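Local coordinates for protein ULam111 (Flavobacterium sp., PDB 5WUT) that probably hydrolyses internal glycosidic bonds of the beta-glucan laminarin, as a glycoside hydrolase of family 16 with a beta-jelly-roll fold, at residues K6-L18 with P223-Q235. Residues are numbered along the deposited sequence; the frame is centred on the assembly and turned at random.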
loop_
_atom_site.group_PDB
_atom_site.type_symbol
_atom_site.label_atom_id
_atom_site.label_comp_id
_atom_site.label_asym_id
_atom_site.label_seq_id
_atom_site.Cartn_x
_atom_site.Cartn_y
_atom_site.Cartn_z
ATOM N N LYS A 6 -13.721 16.891 -9.425
ATOM C CA LYS A 6 -14.873 17.143 -8.567
ATOM C C LYS A 6 -15.566 15.832 -8.212
ATOM O O LYS A 6 -15.487 14.863 -8.965
ATOM C CB LYS A 6 -15.854 18.130 -9.253
ATOM C CG LYS A 6 -16.375 17.736 -10.664
ATOM C CD LYS A 6 -17.193 18.890 -11.379
ATOM C CE LYS A 6 -18.401 19.242 -10.567
ATOM N NZ LYS A 6 -19.349 20.086 -11.340
ATOM N N LEU A 7 -16.239 15.815 -7.065
ATOM C CA LEU A 7 -17.085 14.686 -6.692
ATOM C C LEU A 7 -18.352 14.745 -7.522
ATOM O O LEU A 7 -19.114 15.706 -7.412
ATOM C CB LEU A 7 -17.416 14.713 -5.199
ATOM C CG LEU A 7 -18.273 13.550 -4.690
ATOM C CD1 LEU A 7 -17.493 12.257 -4.765
ATOM C CD2 LEU A 7 -18.727 13.820 -3.264
ATOM N N VAL A 8 -18.577 13.742 -8.365
ATOM C CA VAL A 8 -19.731 13.773 -9.261
ATOM C C VAL A 8 -20.911 12.937 -8.753
ATOM O O VAL A 8 -22.052 13.196 -9.126
ATOM C CB VAL A 8 -19.356 13.312 -10.692
ATOM C CG1 VAL A 8 -18.207 14.150 -11.227
ATOM C CG2 VAL A 8 -19.009 11.826 -10.730
ATOM N N TRP A 9 -20.634 11.936 -7.915
ATOM C CA TRP A 9 -21.685 11.109 -7.320
ATOM C C TRP A 9 -21.152 10.388 -6.097
ATOM O O TRP A 9 -20.003 9.977 -6.077
ATOM C CB TRP A 9 -22.237 10.077 -8.311
ATOM C CG TRP A 9 -23.364 9.255 -7.722
ATOM C CD1 TRP A 9 -24.609 9.710 -7.369
ATOM C CD2 TRP A 9 -23.362 7.844 -7.436
ATOM N NE1 TRP A 9 -25.363 8.683 -6.862
ATOM C CE2 TRP A 9 -24.630 7.525 -6.901
ATOM C CE3 TRP A 9 -22.409 6.823 -7.570
ATOM C CZ2 TRP A 9 -24.974 6.230 -6.501
ATOM C CZ3 TRP A 9 -22.749 5.538 -7.176
ATOM C CH2 TRP A 9 -24.019 5.252 -6.646
ATOM N N GLU A 10 -21.980 10.267 -5.069
ATOM C CA GLU A 10 -21.626 9.456 -3.915
ATOM C C GLU A 10 -22.840 8.691 -3.428
ATOM O O GLU A 10 -23.952 9.222 -3.369
ATOM C CB GLU A 10 -21.056 10.297 -2.764
ATOM C CG GLU A 10 -20.642 9.432 -1.564
ATOM C CD GLU A 10 -20.058 10.226 -0.418
ATOM O OE1 GLU A 10 -19.790 11.430 -0.611
ATOM O OE2 GLU A 10 -19.866 9.640 0.674
ATOM N N GLU A 11 -22.609 7.423 -3.114
ATOM C CA GLU A 11 -23.551 6.623 -2.349
ATOM C C GLU A 11 -23.066 6.578 -0.900
ATOM O O GLU A 11 -22.040 5.946 -0.596
ATOM C CB GLU A 11 -23.658 5.208 -2.921
ATOM C CG GLU A 11 -24.446 4.259 -2.049
ATOM C CD GLU A 11 -25.895 4.700 -1.857
ATOM O OE1 GLU A 11 -26.173 5.390 -0.850
ATOM O OE2 GLU A 11 -26.740 4.349 -2.713
ATOM N N HIS A 12 -23.789 7.260 -0.011
ATOM C CA HIS A 12 -23.436 7.349 1.409
ATOM C C HIS A 12 -24.011 6.193 2.230
ATOM O O HIS A 12 -23.648 6.016 3.388
ATOM C CB HIS A 12 -23.946 8.660 2.032
ATOM C CG HIS A 12 -23.414 9.913 1.403
ATOM N ND1 HIS A 12 -23.926 10.448 0.238
ATOM C CD2 HIS A 12 -22.459 10.778 1.822
ATOM C CE1 HIS A 12 -23.285 11.568 -0.052
ATOM N NE2 HIS A 12 -22.391 11.793 0.896
ATOM N N PHE A 13 -24.955 5.466 1.633
ATOM C CA PHE A 13 -25.715 4.412 2.321
ATOM C C PHE A 13 -26.324 4.911 3.636
ATOM O O PHE A 13 -26.341 4.197 4.647
ATOM C CB PHE A 13 -24.836 3.170 2.563
ATOM C CG PHE A 13 -24.481 2.425 1.301
ATOM C CD1 PHE A 13 -25.473 1.926 0.464
ATOM C CD2 PHE A 13 -23.146 2.241 0.941
ATOM C CE1 PHE A 13 -25.155 1.244 -0.704
ATOM C CE2 PHE A 13 -22.815 1.555 -0.223
ATOM C CZ PHE A 13 -23.814 1.061 -1.052
ATOM N N ASN A 14 -26.844 6.135 3.607
ATOM C CA ASN A 14 -27.394 6.764 4.806
ATOM C C ASN A 14 -28.908 6.641 4.914
ATOM O O ASN A 14 -29.488 7.027 5.928
ATOM C CB ASN A 14 -27.015 8.249 4.854
ATOM C CG ASN A 14 -25.641 8.486 5.444
ATOM O OD1 ASN A 14 -25.138 7.686 6.236
ATOM N ND2 ASN A 14 -25.018 9.604 5.056
ATOM N N GLY A 15 -29.553 6.121 3.876
ATOM C CA GLY A 15 -30.998 5.974 3.891
ATOM C C GLY A 15 -31.496 4.889 4.840
ATOM O O GLY A 15 -30.696 4.141 5.405
ATOM N N LYS A 16 -32.814 4.784 5.021
ATOM C CA LYS A 16 -33.351 3.668 5.793
ATOM C C LYS A 16 -33.391 2.404 4.955
ATOM O O LYS A 16 -33.443 1.303 5.490
ATOM C CB LYS A 16 -34.767 3.937 6.312
ATOM C CG LYS A 16 -34.990 5.210 7.091
ATOM C CD LYS A 16 -36.137 4.959 8.073
ATOM C CE LYS A 16 -36.781 6.240 8.557
ATOM N NZ LYS A 16 -36.652 7.344 7.577
ATOM N N GLU A 17 -33.383 2.563 3.638
ATOM C CA GLU A 17 -33.359 1.411 2.756
ATOM C C GLU A 17 -32.478 1.712 1.556
ATOM O O GLU A 17 -32.146 2.868 1.286
ATOM C CB GLU A 17 -34.767 1.001 2.304
ATOM C CG GLU A 17 -35.551 2.038 1.527
ATOM C CD GLU A 17 -36.997 1.601 1.285
ATOM O OE1 GLU A 17 -37.612 1.012 2.203
ATOM O OE2 GLU A 17 -37.509 1.828 0.166
ATOM N N LEU A 18 -32.091 0.662 0.849
ATOM C CA LEU A 18 -31.329 0.812 -0.381
ATOM C C LEU A 18 -32.145 1.601 -1.390
ATOM O O LEU A 18 -33.325 1.331 -1.581
ATOM C CB LEU A 18 -30.973 -0.564 -0.947
ATOM C CG LEU A 18 -29.929 -0.625 -2.058
ATOM C CD1 LEU A 18 -28.572 -0.270 -1.486
ATOM C CD2 LEU A 18 -29.894 -2.033 -2.642
ATOM N N PRO A 223 -23.072 -16.503 10.779
ATOM C CA PRO A 223 -23.190 -15.488 9.722
ATOM C C PRO A 223 -21.972 -14.566 9.605
ATOM O O PRO A 223 -21.257 -14.364 10.576
ATOM C CB PRO A 223 -24.425 -14.697 10.153
ATOM C CG PRO A 223 -24.376 -14.747 11.640
ATOM C CD PRO A 223 -23.845 -16.131 11.980
ATOM N N GLN A 224 -21.748 -14.016 8.411
ATOM C CA GLN A 224 -20.639 -13.085 8.202
ATOM C C GLN A 224 -21.121 -11.794 7.569
ATOM O O GLN A 224 -21.923 -11.826 6.636
ATOM C CB GLN A 224 -19.570 -13.725 7.317
ATOM C CG GLN A 224 -18.632 -14.687 8.044
ATOM C CD GLN A 224 -17.828 -14.011 9.147
ATOM O OE1 GLN A 224 -17.349 -12.883 8.988
ATOM N NE2 GLN A 224 -17.673 -14.696 10.271
ATOM N N ASP A 225 -20.598 -10.667 8.059
ATOM C CA ASP A 225 -20.984 -9.343 7.577
ATOM C C ASP A 225 -19.913 -8.708 6.684
ATOM O O ASP A 225 -18.725 -8.683 7.034
ATOM C CB ASP A 225 -21.239 -8.385 8.742
ATOM C CG ASP A 225 -22.514 -8.690 9.509
ATOM O OD1 ASP A 225 -23.329 -9.516 9.060
ATOM O OD2 ASP A 225 -22.697 -8.059 10.571
ATOM N N PHE A 226 -20.368 -8.180 5.554
ATOM C CA PHE A 226 -19.587 -7.364 4.620
ATOM C C PHE A 226 -20.197 -5.975 4.684
ATOM O O PHE A 226 -21.358 -5.801 4.306
ATOM C CB PHE A 226 -19.681 -7.970 3.222
ATOM C CG PHE A 226 -18.960 -7.213 2.124
ATOM C CD1 PHE A 226 -17.838 -6.430 2.366
ATOM C CD2 PHE A 226 -19.398 -7.354 0.814
ATOM C CE1 PHE A 226 -17.183 -5.784 1.297
ATOM C CE2 PHE A 226 -18.765 -6.705 -0.246
ATOM C CZ PHE A 226 -17.654 -5.920 0.002
ATOM N N SER A 227 -19.442 -4.995 5.189
ATOM C CA SER A 227 -19.989 -3.655 5.433
ATOM C C SER A 227 -19.374 -2.628 4.500
ATOM O O SER A 227 -18.151 -2.521 4.424
ATOM C CB SER A 227 -19.748 -3.217 6.881
ATOM O OG SER A 227 -20.327 -4.148 7.789
ATOM N N ILE A 228 -20.215 -1.856 3.826
ATOM C CA ILE A 228 -19.709 -0.835 2.907
ATOM C C ILE A 228 -20.207 0.538 3.360
ATOM O O ILE A 228 -21.402 0.750 3.502
ATOM C CB ILE A 228 -20.136 -1.121 1.457
ATOM C CG1 ILE A 228 -19.752 -2.559 1.042
ATOM C CG2 ILE A 228 -19.523 -0.080 0.505
ATOM C CD1 ILE A 228 -20.826 -3.613 1.285
ATOM N N ASP A 229 -19.275 1.450 3.629
ATOM C CA ASP A 229 -19.590 2.812 4.097
ATOM C C ASP A 229 -20.023 3.720 2.956
ATOM O O ASP A 229 -21.029 4.425 3.053
ATOM C CB ASP A 229 -18.362 3.381 4.820
ATOM C CG ASP A 229 -18.621 4.703 5.536
ATOM O OD1 ASP A 229 -19.782 5.117 5.689
ATOM O OD2 ASP A 229 -17.620 5.307 5.995
ATOM N N TYR A 230 -19.278 3.691 1.855
ATOM C CA TYR A 230 -19.609 4.538 0.728
ATOM C C TYR A 230 -18.954 4.085 -0.573
ATOM O O TYR A 230 -18.023 3.271 -0.578
ATOM C CB TYR A 230 -19.204 5.995 1.023
ATOM C CG TYR A 230 -17.712 6.257 1.207
ATOM C CD1 TYR A 230 -16.817 6.161 0.134
ATOM C CD2 TYR A 230 -17.214 6.657 2.436
ATOM C CE1 TYR A 230 -15.465 6.420 0.299
ATOM C CE2 TYR A 230 -15.868 6.932 2.610
ATOM C CZ TYR A 230 -15.004 6.816 1.544
ATOM O OH TYR A 230 -13.672 7.092 1.749
ATOM N N ILE A 231 -19.470 4.625 -1.671
ATOM C CA ILE A 231 -18.799 4.652 -2.967
ATOM C C ILE A 231 -18.762 6.114 -3.375
ATOM O O ILE A 231 -19.812 6.761 -3.376
ATOM C CB ILE A 231 -19.544 3.849 -4.055
ATOM C CG1 ILE A 231 -19.643 2.371 -3.686
ATOM C CG2 ILE A 231 -18.829 4.007 -5.401
ATOM C CD1 ILE A 231 -20.641 1.611 -4.575
ATOM N N LYS A 232 -17.577 6.632 -3.710
ATOM C CA LYS A 232 -17.423 8.008 -4.200
ATOM C C LYS A 232 -16.874 7.968 -5.607
ATOM O O LYS A 232 -15.983 7.167 -5.901
ATOM C CB LYS A 232 -16.473 8.827 -3.311
ATOM C CG LYS A 232 -17.024 9.143 -1.946
ATOM C CD LYS A 232 -15.959 9.819 -1.090
ATOM C CE LYS A 232 -16.460 10.041 0.323
ATOM N NZ LYS A 232 -15.443 10.797 1.128
ATOM N N VAL A 233 -17.388 8.828 -6.478
ATOM C CA VAL A 233 -16.870 8.932 -7.842
ATOM C C VAL A 233 -16.423 10.354 -8.121
ATOM O O VAL A 233 -17.222 11.295 -8.018
ATOM C CB VAL A 233 -17.914 8.545 -8.901
ATOM C CG1 VAL A 233 -17.303 8.634 -10.290
ATOM C CG2 VAL A 233 -18.454 7.146 -8.624
ATOM N N TYR A 234 -15.150 10.506 -8.468
ATOM C CA TYR A 234 -14.594 11.810 -8.821
ATOM C C TYR A 234 -14.265 11.885 -10.313
ATOM O O TYR A 234 -13.757 10.923 -10.879
ATOM C CB TYR A 234 -13.317 12.100 -8.027
ATOM C CG TYR A 234 -13.453 12.121 -6.523
ATOM C CD1 TYR A 234 -13.368 10.945 -5.781
ATOM C CD2 TYR A 234 -13.617 13.316 -5.842
ATOM C CE1 TYR A 234 -13.461 10.959 -4.408
ATOM C CE2 TYR A 234 -13.707 13.344 -4.463
ATOM C CZ TYR A 234 -13.631 12.166 -3.751
ATOM O OH TYR A 234 -13.733 12.202 -2.379
ATOM N N GLN A 235 -14.563 13.014 -10.954
ATOM C CA GLN A 235 -14.181 13.220 -12.354
ATOM C C GLN A 235 -13.720 14.653 -12.554
ATOM O O GLN A 235 -14.188 15.533 -11.844
ATOM C CB GLN A 235 -15.346 12.909 -13.299
ATOM C CG GLN A 235 -15.857 11.479 -13.266
ATOM C CD GLN A 235 -17.011 11.247 -14.233
ATOM O OE1 GLN A 235 -17.853 12.128 -14.439
ATOM N NE2 GLN A 235 -17.056 10.065 -14.829
#
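Leu7 places its CD1 methyl over one face of the Tyr234 ring, 4.0 Å from the ring centroid and 12° off its normal, a CH-pi contact. On the same face of the sheet the extended chains of Glu10 and Lys232 run side by side, pointing the same way; Glu10 OE2 lies 3.4 Å from Lys232 CE but 4.6 Å from Lys232 NZ, too far for a salt bridge. Lys232 CE in turn sits over the centre of the Tyr230 ring. On the opposite side of the sheet from Leu7 and Glu10, Val233 sends CG2 to the edge of the Trp9 indole, while its CG1 meets Val8 CG2 (3.6 Å). This double reach reflects a classic beta bulge, in which Val8 and Trp9 both face Val233; Val8 N donates to Val233 O at 2.8 Å, whereas Trp9 N reaches the same Val233 O only weakly. Reciprocal backbone bonds pair Glu11 with Ile231, after which residues 12-18 leave the strand pair. There Phe13, with CG anti to its carbonyl carbon (chi1 -69°), brings CE2 to 3.7 Å from Ile228 CG2, while Glu11 CG covers one ring face and Glu11 OE1 accepts from Phe13 N. The N- and C-terminal strands thus pair antiparallel within the jelly roll. Strand 224-234 also pairs with strands 55-63 and 83-90, its Asp229 salt-bridged to Arg88, while Val8 and Val233 both pack on Phe80 of strand 66-80.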